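Local coordinates for PUM-HD domain-containing protein (Caenorhabditis elegans, PDB 7CGF) that binds RNA through its PUM homology domain and probably recognises elements in the 3' untranslated regions of target mRNAs, at residues G215-R220 and N231-H236; E259-K264 and N268-C273. The protein carries 2 engineered substitutions. All blocks are in the same frame, centred on the assembly; numbering follows the deposited sequence. Where two conformers were deposited one is given.

Interaction 1: residues G215-R220 and N231-H236. With nucleotides of chain B.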
loop_
_atom_site.group_PDB
_atom_site.type_symbol
_atom_site.label_atom_id
_atom_site.label_comp_id
_atom_site.label_asym_id
_atom_site.label_seq_id
_atom_site.Cartn_x
_atom_site.Cartn_y
_atom_site.Cartn_z
ATOM N N GLY A 215 -19.434 -0.724 1.338
ATOM C CA GLY A 215 -20.621 -1.372 1.878
ATOM C C GLY A 215 -20.337 -2.756 2.430
ATOM O O GLY A 215 -20.891 -3.150 3.461
ATOM N N GLN A 216 -19.443 -3.503 1.767
ATOM C CA GLN A 216 -19.043 -4.810 2.281
ATOM C C GLN A 216 -18.272 -4.672 3.585
ATOM O O GLN A 216 -18.482 -5.448 4.522
ATOM C CB GLN A 216 -18.169 -5.559 1.261
ATOM C CG GLN A 216 -18.871 -6.442 0.226
ATOM C CD GLN A 216 -20.187 -7.032 0.702
ATOM O OE1 GLN A 216 -21.212 -6.401 0.541
ATOM N NE2 GLN A 216 -20.166 -8.241 1.267
ATOM N N ILE A 217 -17.358 -3.702 3.656
ATOM C CA ILE A 217 -16.606 -3.483 4.894
ATOM C C ILE A 217 -17.554 -3.201 6.055
ATOM O O ILE A 217 -17.380 -3.731 7.158
ATOM C CB ILE A 217 -15.580 -2.351 4.696
ATOM C CG1 ILE A 217 -14.522 -2.766 3.662
ATOM C CG2 ILE A 217 -14.918 -1.997 6.034
ATOM C CD1 ILE A 217 -13.724 -1.618 3.076
ATOM N N HIS A 218 -18.577 -2.369 5.824
ATOM C CA HIS A 218 -19.531 -2.044 6.886
ATOM C C HIS A 218 -20.220 -3.294 7.433
ATOM O O HIS A 218 -20.504 -3.375 8.634
ATOM C CB HIS A 218 -20.578 -1.048 6.373
ATOM C CG HIS A 218 -20.156 0.391 6.450
ATOM N ND1 HIS A 218 -20.289 1.256 5.382
ATOM C CD2 HIS A 218 -19.643 1.128 7.468
ATOM C CE1 HIS A 218 -19.860 2.456 5.732
ATOM N NE2 HIS A 218 -19.463 2.405 6.992
ATOM N N LYS A 219 -20.509 -4.280 6.571
ATOM C CA LYS A 219 -21.259 -5.450 7.021
ATOM C C LYS A 219 -20.516 -6.240 8.087
ATOM O O LYS A 219 -21.153 -6.846 8.958
ATOM C CB LYS A 219 -21.595 -6.353 5.830
ATOM C CG LYS A 219 -22.562 -5.684 4.826
ATOM C CD LYS A 219 -22.774 -6.570 3.592
ATOM C CE LYS A 219 -23.630 -5.854 2.535
ATOM N NZ LYS A 219 -23.830 -6.669 1.283
ATOM N N ARG A 220 -19.184 -6.245 8.052
ATOM C CA ARG A 220 -18.374 -6.925 9.062
ATOM C C ARG A 220 -17.416 -5.946 9.723
ATOM O O ARG A 220 -16.253 -6.247 9.996
ATOM C CB ARG A 220 -17.650 -8.119 8.453
ATOM C CG ARG A 220 -18.658 -9.156 8.003
ATOM C CD ARG A 220 -18.013 -10.368 7.396
ATOM N NE ARG A 220 -17.280 -11.126 8.389
ATOM C CZ ARG A 220 -16.669 -12.275 8.121
ATOM N NH1 ARG A 220 -16.727 -12.781 6.898
ATOM N NH2 ARG A 220 -16.008 -12.912 9.064
ATOM N N ASN A 231 -7.748 -3.050 10.434
ATOM C CA ASN A 231 -7.909 -1.737 11.049
ATOM C C ASN A 231 -7.378 -0.639 10.135
ATOM O O ASN A 231 -7.934 0.467 10.114
ATOM C CB ASN A 231 -7.255 -1.687 12.439
ATOM C CG ASN A 231 -5.759 -1.459 12.386
ATOM O OD1 ASN A 231 -5.291 -0.317 12.392
ATOM N ND2 ASN A 231 -5.004 -2.540 12.336
ATOM N N TYR A 232 -6.352 -0.940 9.331
ATOM C CA TYR A 232 -5.882 0.026 8.344
ATOM C C TYR A 232 -6.886 0.210 7.219
ATOM O O TYR A 232 -7.017 1.317 6.683
ATOM C CB TYR A 232 -4.558 -0.422 7.751
ATOM C CG TYR A 232 -3.413 -0.437 8.743
ATOM C CD1 TYR A 232 -2.737 0.732 9.050
ATOM C CD2 TYR A 232 -3.001 -1.624 9.337
ATOM C CE1 TYR A 232 -1.666 0.733 9.923
ATOM C CE2 TYR A 232 -1.918 -1.633 10.230
ATOM C CZ TYR A 232 -1.270 -0.448 10.514
ATOM O OH TYR A 232 -0.196 -0.458 11.384
ATOM N N VAL A 233 -7.591 -0.859 6.839
ATOM C CA VAL A 233 -8.636 -0.728 5.823
ATOM C C VAL A 233 -9.726 0.216 6.313
ATOM O O VAL A 233 -10.181 1.106 5.585
ATOM C CB VAL A 233 -9.198 -2.117 5.463
ATOM C CG1 VAL A 233 -10.479 -2.011 4.638
ATOM C CG2 VAL A 233 -8.138 -2.954 4.714
ATOM N N VAL A 234 -10.162 0.030 7.560
ATOM C CA VAL A 234 -11.177 0.910 8.126
ATOM C C VAL A 234 -10.661 2.343 8.225
ATOM O O VAL A 234 -11.402 3.293 7.956
ATOM C CB VAL A 234 -11.642 0.388 9.494
ATOM C CG1 VAL A 234 -12.494 1.455 10.212
ATOM C CG2 VAL A 234 -12.437 -0.904 9.321
ATOM N N GLN A 235 -9.387 2.534 8.602
ATOM C CA GLN A 235 -8.869 3.896 8.628
ATOM C C GLN A 235 -8.932 4.533 7.243
ATOM O O GLN A 235 -9.235 5.726 7.119
ATOM C CB GLN A 235 -7.449 3.915 9.187
ATOM C CG GLN A 235 -7.458 3.591 10.671
ATOM C CD GLN A 235 -6.078 3.689 11.245
ATOM O OE1 GLN A 235 -5.494 4.776 11.312
ATOM N NE2 GLN A 235 -5.518 2.543 11.610
ATOM N N HIS A 236 -8.726 3.740 6.192
ATOM C CA HIS A 236 -8.831 4.267 4.834
ATOM C C HIS A 236 -10.268 4.617 4.460
ATOM O O HIS A 236 -10.475 5.572 3.699
ATOM C CB HIS A 236 -8.227 3.269 3.843
ATOM C CG HIS A 236 -6.754 3.450 3.651
ATOM N ND1 HIS A 236 -5.842 3.255 4.666
ATOM C CD2 HIS A 236 -6.036 3.866 2.578
ATOM C CE1 HIS A 236 -4.625 3.516 4.220
ATOM N NE2 HIS A 236 -4.717 3.896 2.958
ATOM P P A B 4 4.416 -2.552 13.081
ATOM O OP1 A B 4 5.555 -3.458 13.361
ATOM O OP2 A B 4 4.636 -1.092 12.988
ATOM O "O5'" A B 4 3.759 -3.043 11.726
ATOM C "C5'" A B 4 3.741 -4.424 11.428
ATOM C "C4'" A B 4 2.906 -4.737 10.218
ATOM O "O4'" A B 4 1.731 -3.897 10.171
ATOM C "C3'" A B 4 3.534 -4.517 8.855
ATOM O "O3'" A B 4 4.490 -5.500 8.506
ATOM C "C2'" A B 4 2.309 -4.533 7.955
ATOM O "O2'" A B 4 1.875 -5.868 7.748
ATOM C "C1'" A B 4 1.274 -3.833 8.839
ATOM N N9 A B 4 1.021 -2.446 8.412
ATOM C C8 A B 4 1.589 -1.216 8.639
ATOM N N7 A B 4 0.969 -0.245 7.980
ATOM C C5 A B 4 -0.049 -0.899 7.270
ATOM C C6 A B 4 -1.078 -0.521 6.382
ATOM N N6 A B 4 -1.344 0.716 5.957
ATOM N N1 A B 4 -1.883 -1.493 5.912
ATOM C C2 A B 4 -1.708 -2.745 6.270
ATOM N N3 A B 4 -0.781 -3.228 7.090
ATOM C C4 A B 4 0.002 -2.244 7.541
ATOM P P U B 3 3.280 -2.325 19.348
ATOM O OP1 U B 3 3.473 -3.763 19.031
ATOM O OP2 U B 3 4.435 -1.421 19.484
ATOM O "O5'" U B 3 2.353 -1.603 18.271
ATOM C "C5'" U B 3 2.808 -1.367 16.950
ATOM C "C4'" U B 3 1.920 -2.102 15.987
ATOM O "O4'" U B 3 0.577 -1.567 16.058
ATOM C "C3'" U B 3 2.280 -2.000 14.518
ATOM O "O3'" U B 3 3.313 -2.910 14.190
ATOM C "C2'" U B 3 0.960 -2.334 13.828
ATOM O "O2'" U B 3 0.793 -3.740 13.756
ATOM C "C1'" U B 3 -0.075 -1.789 14.821
ATOM N N1 U B 3 -0.754 -0.555 14.360
ATOM C C2 U B 3 -1.943 -0.815 13.695
ATOM O O2 U B 3 -2.332 -1.959 13.529
ATOM N N3 U B 3 -2.624 0.290 13.256
ATOM C C4 U B 3 -2.230 1.600 13.392
ATOM O O4 U B 3 -2.930 2.505 12.947
ATOM C C5 U B 3 -0.986 1.790 14.092
ATOM C C6 U B 3 -0.299 0.725 14.534
#
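Ile-217 reaches across from helix 207-219 to the side of helix 230-240 turned away from the RNA, where its CD1 lies 3.6 Å from Val-233 CG1. Its other branch, CG2, keeps a looser 4.3 Å from Val-234 CG2. No hydrogen bond joins the segments, and the buried apolar contact holds the RNA-reading helix to the outer helix of this PUF alpha-solenoid. The RNA-facing side of helix 230-240 carries Asn-231, Tyr-232 and Gln-235, a combination characteristic of uracil recognition by Pumilio repeats.

Tyr-232 can be followed outward between U3 and A4 of chain B. With CG anti to its carbonyl carbon (chi1 -66°), the side chain leaves the helix beside the adenine: CB is 3.4 Å from A4 N1, and CG is 3.3 Å from A4 C6. Beyond CG the two sides of the ring spread across the purine face, CD1 against C6 and N6 and CD2 against C2 and N3. CE1 then meets N7 and CE2 meets C4, so the adenine lies over one ring face. CZ and OH arrive at the uracil of U3, which meets the ring obliquely; OH is only 2.9 Å from U3 C2. Replacing Tyr-232 by an alanine would probably strip the adenine of its supporting face and open a gap between the two bases.

The uracil edge is read by two amides. U3 N3 donates to Asn-231 OD1 at 2.9 Å (164°), Asn-231 ND2 returns a bond to U3 O2 at 3.0 Å, and Gln-235 NE2 gives U3 O4 a nearly straight one at 2.9 Å (169°). Asn-231 ND2 also donates to Asn-227 O. This acceptor between two donors matches uracil, whereas the N3 and 4-amino group of cytosine would present the reverse polarity.

Interaction 2: residues E259-K264 and N268-C273; sequences EFATHK and NVIEKC. With nucleotides of chain B.
Ile-270 and the pair Phe-260 and Ala-261 close the corner between two helices of a Pumilio repeat, the unit that stacks into the curved PUF alpha-solenoid. Helix 257-261 ends here, and the chain turns back into helix 266-276, whose concave, inner side faces the RNA.

The apolar part of the contact centres on one methyl. Ile-270 CG1 is anti to the carbonyl carbon and the chain then runs on extended, which carries CD1 to the end of helix 257-261. There it lies 3.6 Å from Phe-260 CB and an equal 3.6 Å from Ala-261 CB, and packs against the backbone as well, 3.4 Å from Ala-261 N. Phe-260 also touches Phe-221 and Ala-225 of the preceding repeat, while Ile-270 meets Val-312 of helix 309-319.

Hydrogen bonds within the protein shape the turn. His-263 ND1 donates to Glu-259 O at 2.7 Å, with the acceptor in the imidazole plane. Ser-267 OG is bonded to Lys-264 O, fastening the turn to the start of the next helix.

Contacts with the RNA take three forms. Asn-268 is slotted between two bases, its CG 3.3 Å from U3 C4 of chain B, with G2 on the other side. Lys-264 instead follows the backbone: its chain is extended until a final bend (chi4 68°) brings NZ to 2.9 Å from G2 O2', with a weak bond to U3 OP1 that probably carries some electrostatic attraction.

Base reading falls to Glu-271, whose carboxylate meets the Watson-Crick edge of guanine, as expected of a repeat that selects G. One oxygen takes both bonds: Glu-271 OE2 accepts from G2 N1 at 2.7 Å and from G2 N2 at 2.9 Å.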
loop_
_atom_site.group_PDB
_atom_site.type_symbol
_atom_site.label_atom_id
_atom_site.label_comp_id
_atom_site.label_asym_id
_atom_site.label_seq_id
_atom_site.Cartn_x
_atom_site.Cartn_y
_atom_site.Cartn_z
ATOM N N GLU A 259 -15.426 -0.543 24.273
ATOM C CA GLU A 259 -14.956 -1.763 23.625
ATOM C C GLU A 259 -13.975 -1.451 22.498
ATOM O O GLU A 259 -12.921 -2.086 22.400
ATOM C CB GLU A 259 -16.141 -2.575 23.108
ATOM C CG GLU A 259 -16.898 -3.302 24.215
ATOM C CD GLU A 259 -15.977 -4.129 25.100
ATOM O OE1 GLU A 259 -15.282 -5.022 24.563
ATOM O OE2 GLU A 259 -15.935 -3.870 26.327
ATOM N N PHE A 260 -14.284 -0.453 21.660
ATOM C CA PHE A 260 -13.367 -0.118 20.567
ATOM C C PHE A 260 -12.039 0.397 21.096
ATOM O O PHE A 260 -10.973 0.068 20.559
ATOM C CB PHE A 260 -13.996 0.919 19.632
ATOM C CG PHE A 260 -14.814 0.318 18.529
ATOM C CD1 PHE A 260 -16.133 -0.043 18.749
ATOM C CD2 PHE A 260 -14.278 0.153 17.267
ATOM C CE1 PHE A 260 -16.894 -0.597 17.740
ATOM C CE2 PHE A 260 -15.031 -0.394 16.246
ATOM C CZ PHE A 260 -16.344 -0.784 16.489
ATOM N N ALA A 261 -12.075 1.175 22.181
ATOM C CA ALA A 261 -10.872 1.849 22.650
ATOM C C ALA A 261 -9.917 0.917 23.388
ATOM O O ALA A 261 -8.712 1.194 23.437
ATOM C CB ALA A 261 -11.252 3.013 23.570
ATOM N N THR A 262 -10.427 -0.153 23.976
ATOM C CA THR A 262 -9.611 -1.010 24.825
ATOM C C THR A 262 -9.098 -2.239 24.098
ATOM O O THR A 262 -8.543 -3.132 24.741
ATOM C CB THR A 262 -10.382 -1.414 26.083
ATOM O OG1 THR A 262 -11.562 -2.150 25.743
ATOM C CG2 THR A 262 -10.768 -0.170 26.875
ATOM N N HIS A 263 -9.277 -2.317 22.780
ATOM C CA HIS A 263 -8.708 -3.403 21.997
ATOM C C HIS A 263 -7.582 -2.858 21.127
ATOM O O HIS A 263 -7.582 -1.681 20.742
ATOM C CB HIS A 263 -9.780 -4.114 21.162
ATOM C CG HIS A 263 -10.694 -4.974 21.983
ATOM N ND1 HIS A 263 -11.737 -4.459 22.724
ATOM C CD2 HIS A 263 -10.694 -6.309 22.212
ATOM C CE1 HIS A 263 -12.354 -5.443 23.355
ATOM N NE2 HIS A 263 -11.736 -6.575 23.066
ATOM N N LYS A 264 -6.594 -3.730 20.856
ATOM C CA LYS A 264 -5.302 -3.280 20.345
ATOM C C LYS A 264 -5.437 -2.539 19.026
ATOM O O LYS A 264 -4.932 -1.423 18.871
ATOM C CB LYS A 264 -4.369 -4.477 20.167
ATOM C CG LYS A 264 -3.008 -4.117 19.667
ATOM C CD LYS A 264 -2.203 -5.415 19.471
ATOM C CE LYS A 264 -0.832 -5.193 18.813
ATOM N NZ LYS A 264 0.164 -4.462 19.645
ATOM N N ASN A 268 -6.863 2.242 17.231
ATOM C CA ASN A 268 -6.359 3.148 16.206
ATOM C C ASN A 268 -7.482 3.711 15.356
ATOM O O ASN A 268 -7.348 4.811 14.806
ATOM C CB ASN A 268 -5.356 2.426 15.295
ATOM C CG ASN A 268 -4.178 1.850 16.069
ATOM O OD1 ASN A 268 -4.062 0.625 16.260
ATOM N ND2 ASN A 268 -3.313 2.730 16.541
ATOM N N VAL A 269 -8.566 2.958 15.200
ATOM C CA VAL A 269 -9.704 3.440 14.422
ATOM C C VAL A 269 -10.332 4.661 15.091
ATOM O O VAL A 269 -10.673 5.641 14.419
ATOM C CB VAL A 269 -10.714 2.296 14.218
ATOM C CG1 VAL A 269 -12.043 2.803 13.622
ATOM C CG2 VAL A 269 -10.097 1.210 13.347
ATOM N N ILE A 270 -10.454 4.649 16.423
ATOM C CA ILE A 270 -10.995 5.830 17.103
ATOM C C ILE A 270 -10.077 7.021 16.893
ATOM O O ILE A 270 -10.539 8.141 16.662
ATOM C CB ILE A 270 -11.212 5.573 18.605
ATOM C CG1 ILE A 270 -12.024 4.322 18.836
ATOM C CG2 ILE A 270 -11.918 6.781 19.249
ATOM C CD1 ILE A 270 -12.257 4.052 20.301
ATOM N N GLU A 271 -8.760 6.806 16.977
ATOM C CA GLU A 271 -7.832 7.903 16.751
ATOM C C GLU A 271 -8.020 8.499 15.366
ATOM O O GLU A 271 -7.991 9.723 15.200
ATOM C CB GLU A 271 -6.394 7.429 16.946
ATOM C CG GLU A 271 -6.103 7.060 18.385
ATOM C CD GLU A 271 -4.615 6.874 18.650
ATOM O OE1 GLU A 271 -3.799 7.582 18.018
ATOM O OE2 GLU A 271 -4.267 6.015 19.485
ATOM N N LYS A 272 -8.237 7.645 14.362
ATOM C CA LYS A 272 -8.423 8.141 13.007
ATOM C C LYS A 272 -9.685 8.983 12.906
ATOM O O LYS A 272 -9.708 9.999 12.196
ATOM C CB LYS A 272 -8.474 6.971 12.023
ATOM C CG LYS A 272 -8.495 7.383 10.562
ATOM C CD LYS A 272 -7.142 7.905 10.110
ATOM C CE LYS A 272 -7.187 8.285 8.631
ATOM N NZ LYS A 272 -5.891 8.825 8.143
ATOM N N CYS A 273 -10.755 8.557 13.579
ATOM C CA CYS A 273 -11.976 9.364 13.629
ATOM C C CYS A 273 -11.706 10.749 14.193
ATOM O O CYS A 273 -12.273 11.747 13.723
ATOM C CB CYS A 273 -13.037 8.677 14.479
ATOM S SG CYS A 273 -13.749 7.182 13.757
ATOM P P U B 3 3.280 -2.325 19.348
ATOM O OP1 U B 3 3.473 -3.763 19.031
ATOM O OP2 U B 3 4.435 -1.421 19.484
ATOM O "O5'" U B 3 2.353 -1.603 18.271
ATOM C "C5'" U B 3 2.808 -1.367 16.950
ATOM C "C4'" U B 3 1.920 -2.102 15.987
ATOM O "O4'" U B 3 0.577 -1.567 16.058
ATOM C "C3'" U B 3 2.280 -2.000 14.518
ATOM O "O3'" U B 3 3.313 -2.910 14.190
ATOM C "C2'" U B 3 0.960 -2.334 13.828
ATOM O "O2'" U B 3 0.793 -3.740 13.756
ATOM C "C1'" U B 3 -0.075 -1.789 14.821
ATOM N N1 U B 3 -0.754 -0.555 14.360
ATOM C C2 U B 3 -1.943 -0.815 13.695
ATOM O O2 U B 3 -2.332 -1.959 13.529
ATOM N N3 U B 3 -2.624 0.290 13.256
ATOM C C4 U B 3 -2.230 1.600 13.392
ATOM O O4 U B 3 -2.930 2.505 12.947
ATOM C C5 U B 3 -0.986 1.790 14.092
ATOM C C6 U B 3 -0.299 0.725 14.534
ATOM P P G B 2 4.919 0.520 23.941
ATOM O OP1 G B 2 5.874 -0.512 23.475
ATOM O OP2 G B 2 5.230 1.933 23.670
ATOM O "O5'" G B 2 3.532 0.164 23.230
ATOM C "C5'" G B 2 2.838 -1.027 23.557
ATOM C "C4'" G B 2 1.620 -1.194 22.685
ATOM O "O4'" G B 2 0.682 -0.122 22.954
ATOM C "C3'" G B 2 1.872 -1.096 21.190
ATOM O "O3'" G B 2 2.369 -2.312 20.665
ATOM C "C2'" G B 2 0.501 -0.679 20.650
ATOM O "O2'" G B 2 -0.386 -1.786 20.584
ATOM C "C1'" G B 2 0.009 0.245 21.764
ATOM N N9 G B 2 0.278 1.663 21.461
ATOM C C8 G B 2 1.451 2.378 21.556
ATOM N N7 G B 2 1.334 3.626 21.181
ATOM C C5 G B 2 -0.001 3.747 20.807
ATOM C C6 G B 2 -0.733 4.859 20.316
ATOM O O6 G B 2 -0.350 6.013 20.100
ATOM N N1 G B 2 -2.070 4.524 20.076
ATOM C C2 G B 2 -2.617 3.290 20.293
ATOM N N2 G B 2 -3.919 3.169 19.985
ATOM N N3 G B 2 -1.940 2.234 20.736
ATOM C C4 G B 2 -0.653 2.549 20.977
#

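From the N terminus, interaction 1 comes first: helix 207-219 passes into the short helix 221-225, and the chain is closed when helix 230-240 packs back against residues 215-220. After helix 243-255, interaction 2 closes the much tighter turn between helix 257-261 and helix 266-276. The two are in series, neither nested nor crossed. They meet where helices 230-240 and 266-276 lie side by side, through Val-234 with Val-269 and Gln-235 with Asn-268 and Lys-272. Phe-221 touches both Val-234 and Phe-260, a second tie between repeats. Both contacts meet U3 of chain B, and the RNA proceeds from G2 to A4 against the direction of the protein chain.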